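Local coordinates for centromeric protein-C, isoform A (Drosophila melanogaster, PDB 6O2K) that probably serves as an adaptor between centromeric chromatin and other kinetochore proteins, this chain being its dimeric cupin domain, at residues K61-F69 / V134-S142. Sequence-based numbering, arbitrary orientation. Where two conformers were deposited one is given.
Sequences KAMLGYMRF and VSVLMCIRS
With CG placed opposite its own carbonyl carbon (chi1 -52°) and the chain bent again at chi2 and chi3, Arg141 brings its guanidinium alongside Ala62, in the loop just before strand 64-69. Arg141 NE gives a hydrogen bond to Ala62 O at 3.0 Å, almost in line with that carbonyl and at the edge of the guanidinium plane; a weak second bond comes from NH1. Met63 crosses the Arg141 side chain at about a right angle and brings its CE within 4.0 Å of Arg141 CB. Replacing Arg141 by an alanine would probably leave Ala62 O without the NE bond and its weak NH1 companion. On the backbone, Arg141 N bonds to Met63 O nearly straight, and from there the ladder of antiparallel backbone bonds runs on to Phe69 and Ser135. These are neighbouring inner strands of the cupin's larger antiparallel sheet, and their two faces have different fates. On one, Leu64 CD1 presses on Ile140 CG1 at 3.4 Å, tighter than usual for carbons, while Met138 lies alongside Tyr66 with its CE 3.6 Å from Tyr66 OH; that hydroxyl hydrogen-bonds to the hydroxyl of Tyr56. Leu64, Met138 and Ile140 pack against the second subunit, Leu64 on its Met116, Met138 on its Leu88 and Ile140 on its own counterpart. The other face looks toward the smaller sheet: Met67, extended beyond CG, runs beside Leu137, its CG 3.9 Å from Leu137 CD1, and carries its CE to 3.9 Å from Cys139 SG, while the Phe69 ring packs edge-to-face with Phe94 on strand 93-99. Arg68, back on the Leu64 and Tyr66 face, touches Val134 CG1 with its CG at 3.6 Å, and the guanidinium of Arg68 reaches on to Asp52 and the carbonyls of Trp17 and Leu18.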
ATOM      1  N   LYS B  61       3.906   4.471  14.744  1.00 31.13           N
ATOM      2  CA  LYS B  61       5.035   5.250  14.218  1.00 40.63           C
ATOM      3  C   LYS B  61       6.041   4.561  13.295  1.00 39.77           C
ATOM      4  O   LYS B  61       6.915   5.235  12.736  1.00 48.60           O
ATOM      5  CB  LYS B  61       5.934   5.758  15.358  1.00 36.75           C
ATOM      6  CG  LYS B  61       5.215   6.628  16.392  1.00 42.35           C
ATOM      7  CD  LYS B  61       5.142   8.105  16.024  1.00 49.35           C
ATOM      8  CE  LYS B  61       3.765   8.682  16.365  1.00 51.69           C
ATOM      9  NZ  LYS B  61       3.032   7.879  17.395  1.00 51.19           N
ATOM     10  N   ALA B  62       5.950   3.252  13.102  1.00 26.28           N
ATOM     11  CA  ALA B  62       6.972   2.555  12.323  1.00 23.38           C
ATOM     12  C   ALA B  62       6.336   1.287  11.778  1.00 27.79           C
ATOM     13  O   ALA B  62       6.931   0.208  11.784  1.00 32.96           O
ATOM     14  CB  ALA B  62       8.302   2.244  13.015  1.00 25.84           C
ATOM     15  N   MET B  63       5.106   1.399  11.275  1.00 25.74           N
ATOM     16  CA  MET B  63       4.379   0.211  10.874  1.00 24.36           C
ATOM     17  C   MET B  63       3.922   0.226   9.429  1.00 23.02           C
ATOM     18  O   MET B  63       3.558  -0.834   8.916  1.00 24.83           O
ATOM     19  CB  MET B  63       3.158  -0.010  11.783  1.00 26.59           C
ATOM     20  CG  MET B  63       3.506  -0.211  13.260  1.00 28.87           C
ATOM     21  SD  MET B  63       4.512  -1.685  13.622  1.00 35.49           S
ATOM     22  CE  MET B  63       3.293  -2.956  13.436  1.00 24.64           C
ATOM     23  N   LEU B  64       3.939   1.380   8.755  1.00 15.94           N
ATOM     24  CA  LEU B  64       3.571   1.429   7.344  1.00 14.12           C
ATOM     25  C   LEU B  64       4.392   2.527   6.680  1.00 17.61           C
ATOM     26  O   LEU B  64       4.321   3.682   7.104  1.00 19.70           O
ATOM     27  CB  LEU B  64       2.073   1.693   7.186  1.00 15.91           C
ATOM     28  CG  LEU B  64       1.534   1.717   5.764  1.00 24.67           C
ATOM     29  CD1 LEU B  64       1.613   0.342   5.175  1.00 25.40           C
ATOM     30  CD2 LEU B  64       0.084   2.213   5.761  1.00 27.03           C
ATOM     31  N   GLY B  65       5.193   2.172   5.679  1.00 18.60           N
ATOM     32  CA  GLY B  65       6.074   3.165   5.090  1.00 19.67           C
ATOM     33  C   GLY B  65       6.611   2.718   3.747  1.00 19.15           C
ATOM     34  O   GLY B  65       6.154   1.733   3.170  1.00 20.62           O
ATOM     35  N   TYR B  66       7.610   3.452   3.258  1.00 17.77           N
ATOM     36  CA  TYR B  66       8.216   3.203   1.957  1.00 19.83           C
ATOM     37  C   TYR B  66       9.725   3.134   2.092  1.00 20.85           C
ATOM     38  O   TYR B  66      10.328   3.894   2.864  1.00 21.95           O
ATOM     39  CB  TYR B  66       7.858   4.301   0.933  1.00 21.38           C
ATOM     40  CG  TYR B  66       6.370   4.427   0.701  1.00 19.94           C
ATOM     41  CD1 TYR B  66       5.712   3.585  -0.178  1.00 19.64           C
ATOM     42  CD2 TYR B  66       5.625   5.391   1.381  1.00 18.80           C
ATOM     43  CE1 TYR B  66       4.326   3.691  -0.376  1.00 20.69           C
ATOM     44  CE2 TYR B  66       4.266   5.516   1.186  1.00 19.12           C
ATOM     45  CZ  TYR B  66       3.619   4.659   0.313  1.00 19.82           C
ATOM     46  OH  TYR B  66       2.256   4.793   0.147  1.00 17.30           O
ATOM     47  N   MET B  67      10.324   2.228   1.321  1.00 19.80           N
ATOM     48  CA  MET B  67      11.759   2.177   1.089  1.00 24.19           C
ATOM     49  C   MET B  67      12.031   2.560  -0.357  1.00 22.92           C
ATOM     50  O   MET B  67      11.452   1.967  -1.275  1.00 20.23           O
ATOM     51  CB  MET B  67      12.310   0.778   1.361  1.00 18.39           C
ATOM     52  CG  MET B  67      12.013   0.235   2.728  1.00 18.87           C
ATOM     53  SD  MET B  67      12.888  -1.339   2.919  1.00 24.27           S
ATOM     54  CE  MET B  67      12.009  -2.071   4.306  1.00 23.00           C
ATOM     55  N   ARG B  68      12.915   3.540  -0.546  1.00 18.89           N
ATOM     56  CA  ARG B  68      13.342   4.037  -1.845  1.00 23.34           C
ATOM     57  C   ARG B  68      14.777   3.577  -2.065  1.00 24.00           C
ATOM     58  O   ARG B  68      15.674   3.895  -1.257  1.00 25.80           O
ATOM     59  CB  ARG B  68      13.250   5.568  -1.913  1.00 22.74           C
ATOM     60  CG  ARG B  68      13.730   6.161  -3.226  1.00 26.76           C
ATOM     61  CD  ARG B  68      14.145   7.623  -3.055  1.00 32.84           C
ATOM     62  NE  ARG B  68      12.995   8.520  -3.072  1.00 36.79           N
ATOM     63  CZ  ARG B  68      12.957   9.700  -2.465  1.00 37.57           C
ATOM     64  NH1 ARG B  68      11.870  10.445  -2.549  1.00 32.23           N
ATOM     65  NH2 ARG B  68      14.001  10.137  -1.769  1.00 33.92           N
ATOM     66  N   PHE B  69      14.977   2.819  -3.145  1.00 21.71           N
ATOM     67  CA  PHE B  69      16.254   2.212  -3.486  1.00 23.00           C
ATOM     68  C   PHE B  69      16.826   2.890  -4.718  1.00 25.61           C
ATOM     69  O   PHE B  69      16.144   3.022  -5.744  1.00 24.49           O
ATOM     70  CB  PHE B  69      16.125   0.718  -3.795  1.00 23.55           C
ATOM     71  CG  PHE B  69      15.974  -0.163  -2.588  1.00 23.83           C
ATOM     72  CD1 PHE B  69      14.821  -0.116  -1.825  1.00 24.74           C
ATOM     73  CD2 PHE B  69      16.971  -1.072  -2.247  1.00 25.26           C
ATOM     74  CE1 PHE B  69      14.655  -0.961  -0.731  1.00 21.26           C
ATOM     75  CE2 PHE B  69      16.823  -1.921  -1.149  1.00 22.67           C
ATOM     76  CZ  PHE B  69      15.663  -1.850  -0.383  1.00 23.29           C
ATOM     77  N   VAL B 134      15.494   3.999  -9.952  1.00 28.00           N
ATOM     78  CA  VAL B 134      15.022   3.989  -8.577  1.00 25.21           C
ATOM     79  C   VAL B 134      13.786   3.104  -8.488  1.00 29.83           C
ATOM     80  O   VAL B 134      12.850   3.239  -9.285  1.00 26.68           O
ATOM     81  CB  VAL B 134      14.716   5.415  -8.102  1.00 26.33           C
ATOM     82  CG1 VAL B 134      13.977   5.376  -6.774  1.00 28.05           C
ATOM     83  CG2 VAL B 134      15.993   6.212  -7.971  1.00 32.57           C
ATOM     84  N   SER B 135      13.790   2.178  -7.532  1.00 25.84           N
ATOM     85  CA  SER B 135      12.613   1.358  -7.258  1.00 26.94           C
ATOM     86  C   SER B 135      12.111   1.660  -5.856  1.00 24.20           C
ATOM     87  O   SER B 135      12.859   2.141  -4.997  1.00 23.02           O
ATOM     88  CB  SER B 135      12.894  -0.149  -7.389  1.00 26.44           C
ATOM     89  OG  SER B 135      13.327  -0.490  -8.691  1.00 21.85           O
ATOM     90  N   VAL B 136      10.832   1.370  -5.625  1.00 18.97           N
ATOM     91  CA  VAL B 136      10.160   1.745  -4.387  1.00 19.14           C
ATOM     92  C   VAL B 136       9.317   0.574  -3.911  1.00 22.31           C
ATOM     93  O   VAL B 136       8.544   0.008  -4.693  1.00 19.71           O
ATOM     94  CB  VAL B 136       9.264   2.981  -4.584  1.00 21.06           C
ATOM     95  CG1 VAL B 136       8.553   3.335  -3.293  1.00 19.93           C
ATOM     96  CG2 VAL B 136      10.078   4.159  -5.099  1.00 25.78           C
ATOM     97  N   LEU B 137       9.439   0.228  -2.629  1.00 21.99           N
ATOM     98  CA  LEU B 137       8.538  -0.768  -2.057  1.00 19.90           C
ATOM     99  C   LEU B 137       7.869  -0.223  -0.809  1.00 17.90           C
ATOM    100  O   LEU B 137       8.402   0.648  -0.119  1.00 22.80           O
ATOM    101  CB  LEU B 137       9.239  -2.102  -1.739  1.00 26.41           C
ATOM    102  CG  LEU B 137      10.329  -2.235  -0.675  1.00 27.63           C
ATOM    103  CD1 LEU B 137       9.754  -2.248   0.728  1.00 25.33           C
ATOM    104  CD2 LEU B 137      11.110  -3.515  -0.927  1.00 29.01           C
ATOM    105  N   MET B 138       6.668  -0.729  -0.550  1.00 14.79           N
ATOM    106  CA  MET B 138       5.931  -0.415   0.665  1.00 20.23           C
ATOM    107  C   MET B 138       6.244  -1.485   1.699  1.00 20.51           C
ATOM    108  O   MET B 138       6.232  -2.681   1.390  1.00 22.45           O
ATOM    109  CB  MET B 138       4.423  -0.359   0.392  1.00 17.51           C
ATOM    110  CG  MET B 138       3.555  -0.010   1.610  1.00 19.29           C
ATOM    111  SD  MET B 138       1.756  -0.144   1.251  1.00 22.59           S
ATOM    112  CE  MET B 138       1.477   1.303   0.209  1.00 21.02           C
ATOM    113  N   CYS B 139       6.542  -1.048   2.915  1.00 15.63           N
ATOM    114  CA  CYS B 139       6.864  -1.909   4.045  0.76 13.56           C
ATOM    115  C   CYS B 139       5.699  -1.868   5.030  1.00 18.58           C
ATOM    116  O   CYS B 139       5.407  -0.797   5.579  1.00 19.74           O
ATOM    117  CB  CYS B 139       8.160  -1.418   4.693  0.76 18.80           C
ATOM    118  SG  CYS B 139       8.654  -2.253   6.201  0.76 21.49           S
ATOM    119  N   ILE B 140       5.050  -3.011   5.250  1.00 16.97           N
ATOM    120  CA  ILE B 140       3.879  -3.138   6.106  1.00 17.34           C
ATOM    121  C   ILE B 140       4.246  -4.084   7.236  1.00 16.74           C
ATOM    122  O   ILE B 140       4.407  -5.283   7.001  1.00 20.11           O
ATOM    123  CB  ILE B 140       2.673  -3.691   5.340  1.00 18.29           C
ATOM    124  CG1 ILE B 140       2.388  -2.842   4.100  1.00 16.36           C
ATOM    125  CG2 ILE B 140       1.483  -3.832   6.294  1.00 18.85           C
ATOM    126  CD1 ILE B 140       1.347  -3.469   3.127  1.00 18.87           C
ATOM    127  N   ARG B 141       4.325  -3.575   8.455  1.00 15.59           N
ATOM    128  CA  ARG B 141       4.678  -4.428   9.584  1.00 16.95           C
ATOM    129  C   ARG B 141       3.443  -4.748  10.421  1.00 19.99           C
ATOM    130  O   ARG B 141       2.493  -3.960  10.485  1.00 21.22           O
ATOM    131  CB  ARG B 141       5.749  -3.762  10.441  1.00 18.78           C
ATOM    132  CG  ARG B 141       6.955  -3.299   9.634  1.00 16.91           C
ATOM    133  CD  ARG B 141       8.230  -3.422  10.453  1.00 17.72           C
ATOM    134  NE  ARG B 141       8.267  -2.476  11.557  1.00 19.88           N
ATOM    135  CZ  ARG B 141       9.132  -2.535  12.570  1.00 22.50           C
ATOM    136  NH1 ARG B 141       9.097  -1.617  13.530  1.00 23.47           N
ATOM    137  NH2 ARG B 141      10.021  -3.519  12.637  1.00 19.00           N
ATOM    138  N   SER B 142       3.443  -5.928  11.040  1.00 19.40           N
ATOM    139  CA  SER B 142       2.330  -6.300  11.921  0.98 21.41           C
ATOM    140  C   SER B 142       2.812  -6.672  13.323  1.00 30.34           C
ATOM    141  O   SER B 142       4.006  -6.805  13.576  1.00 31.33           O
ATOM    142  CB  SER B 142       1.527  -7.460  11.325  1.00 23.59           C
ATOM    143  OG  SER B 142       2.379  -8.478  10.827  0.64 18.99           O
ATOM    144  OXT SER B 142       2.013  -6.852  14.237  1.00 31.31           O
TER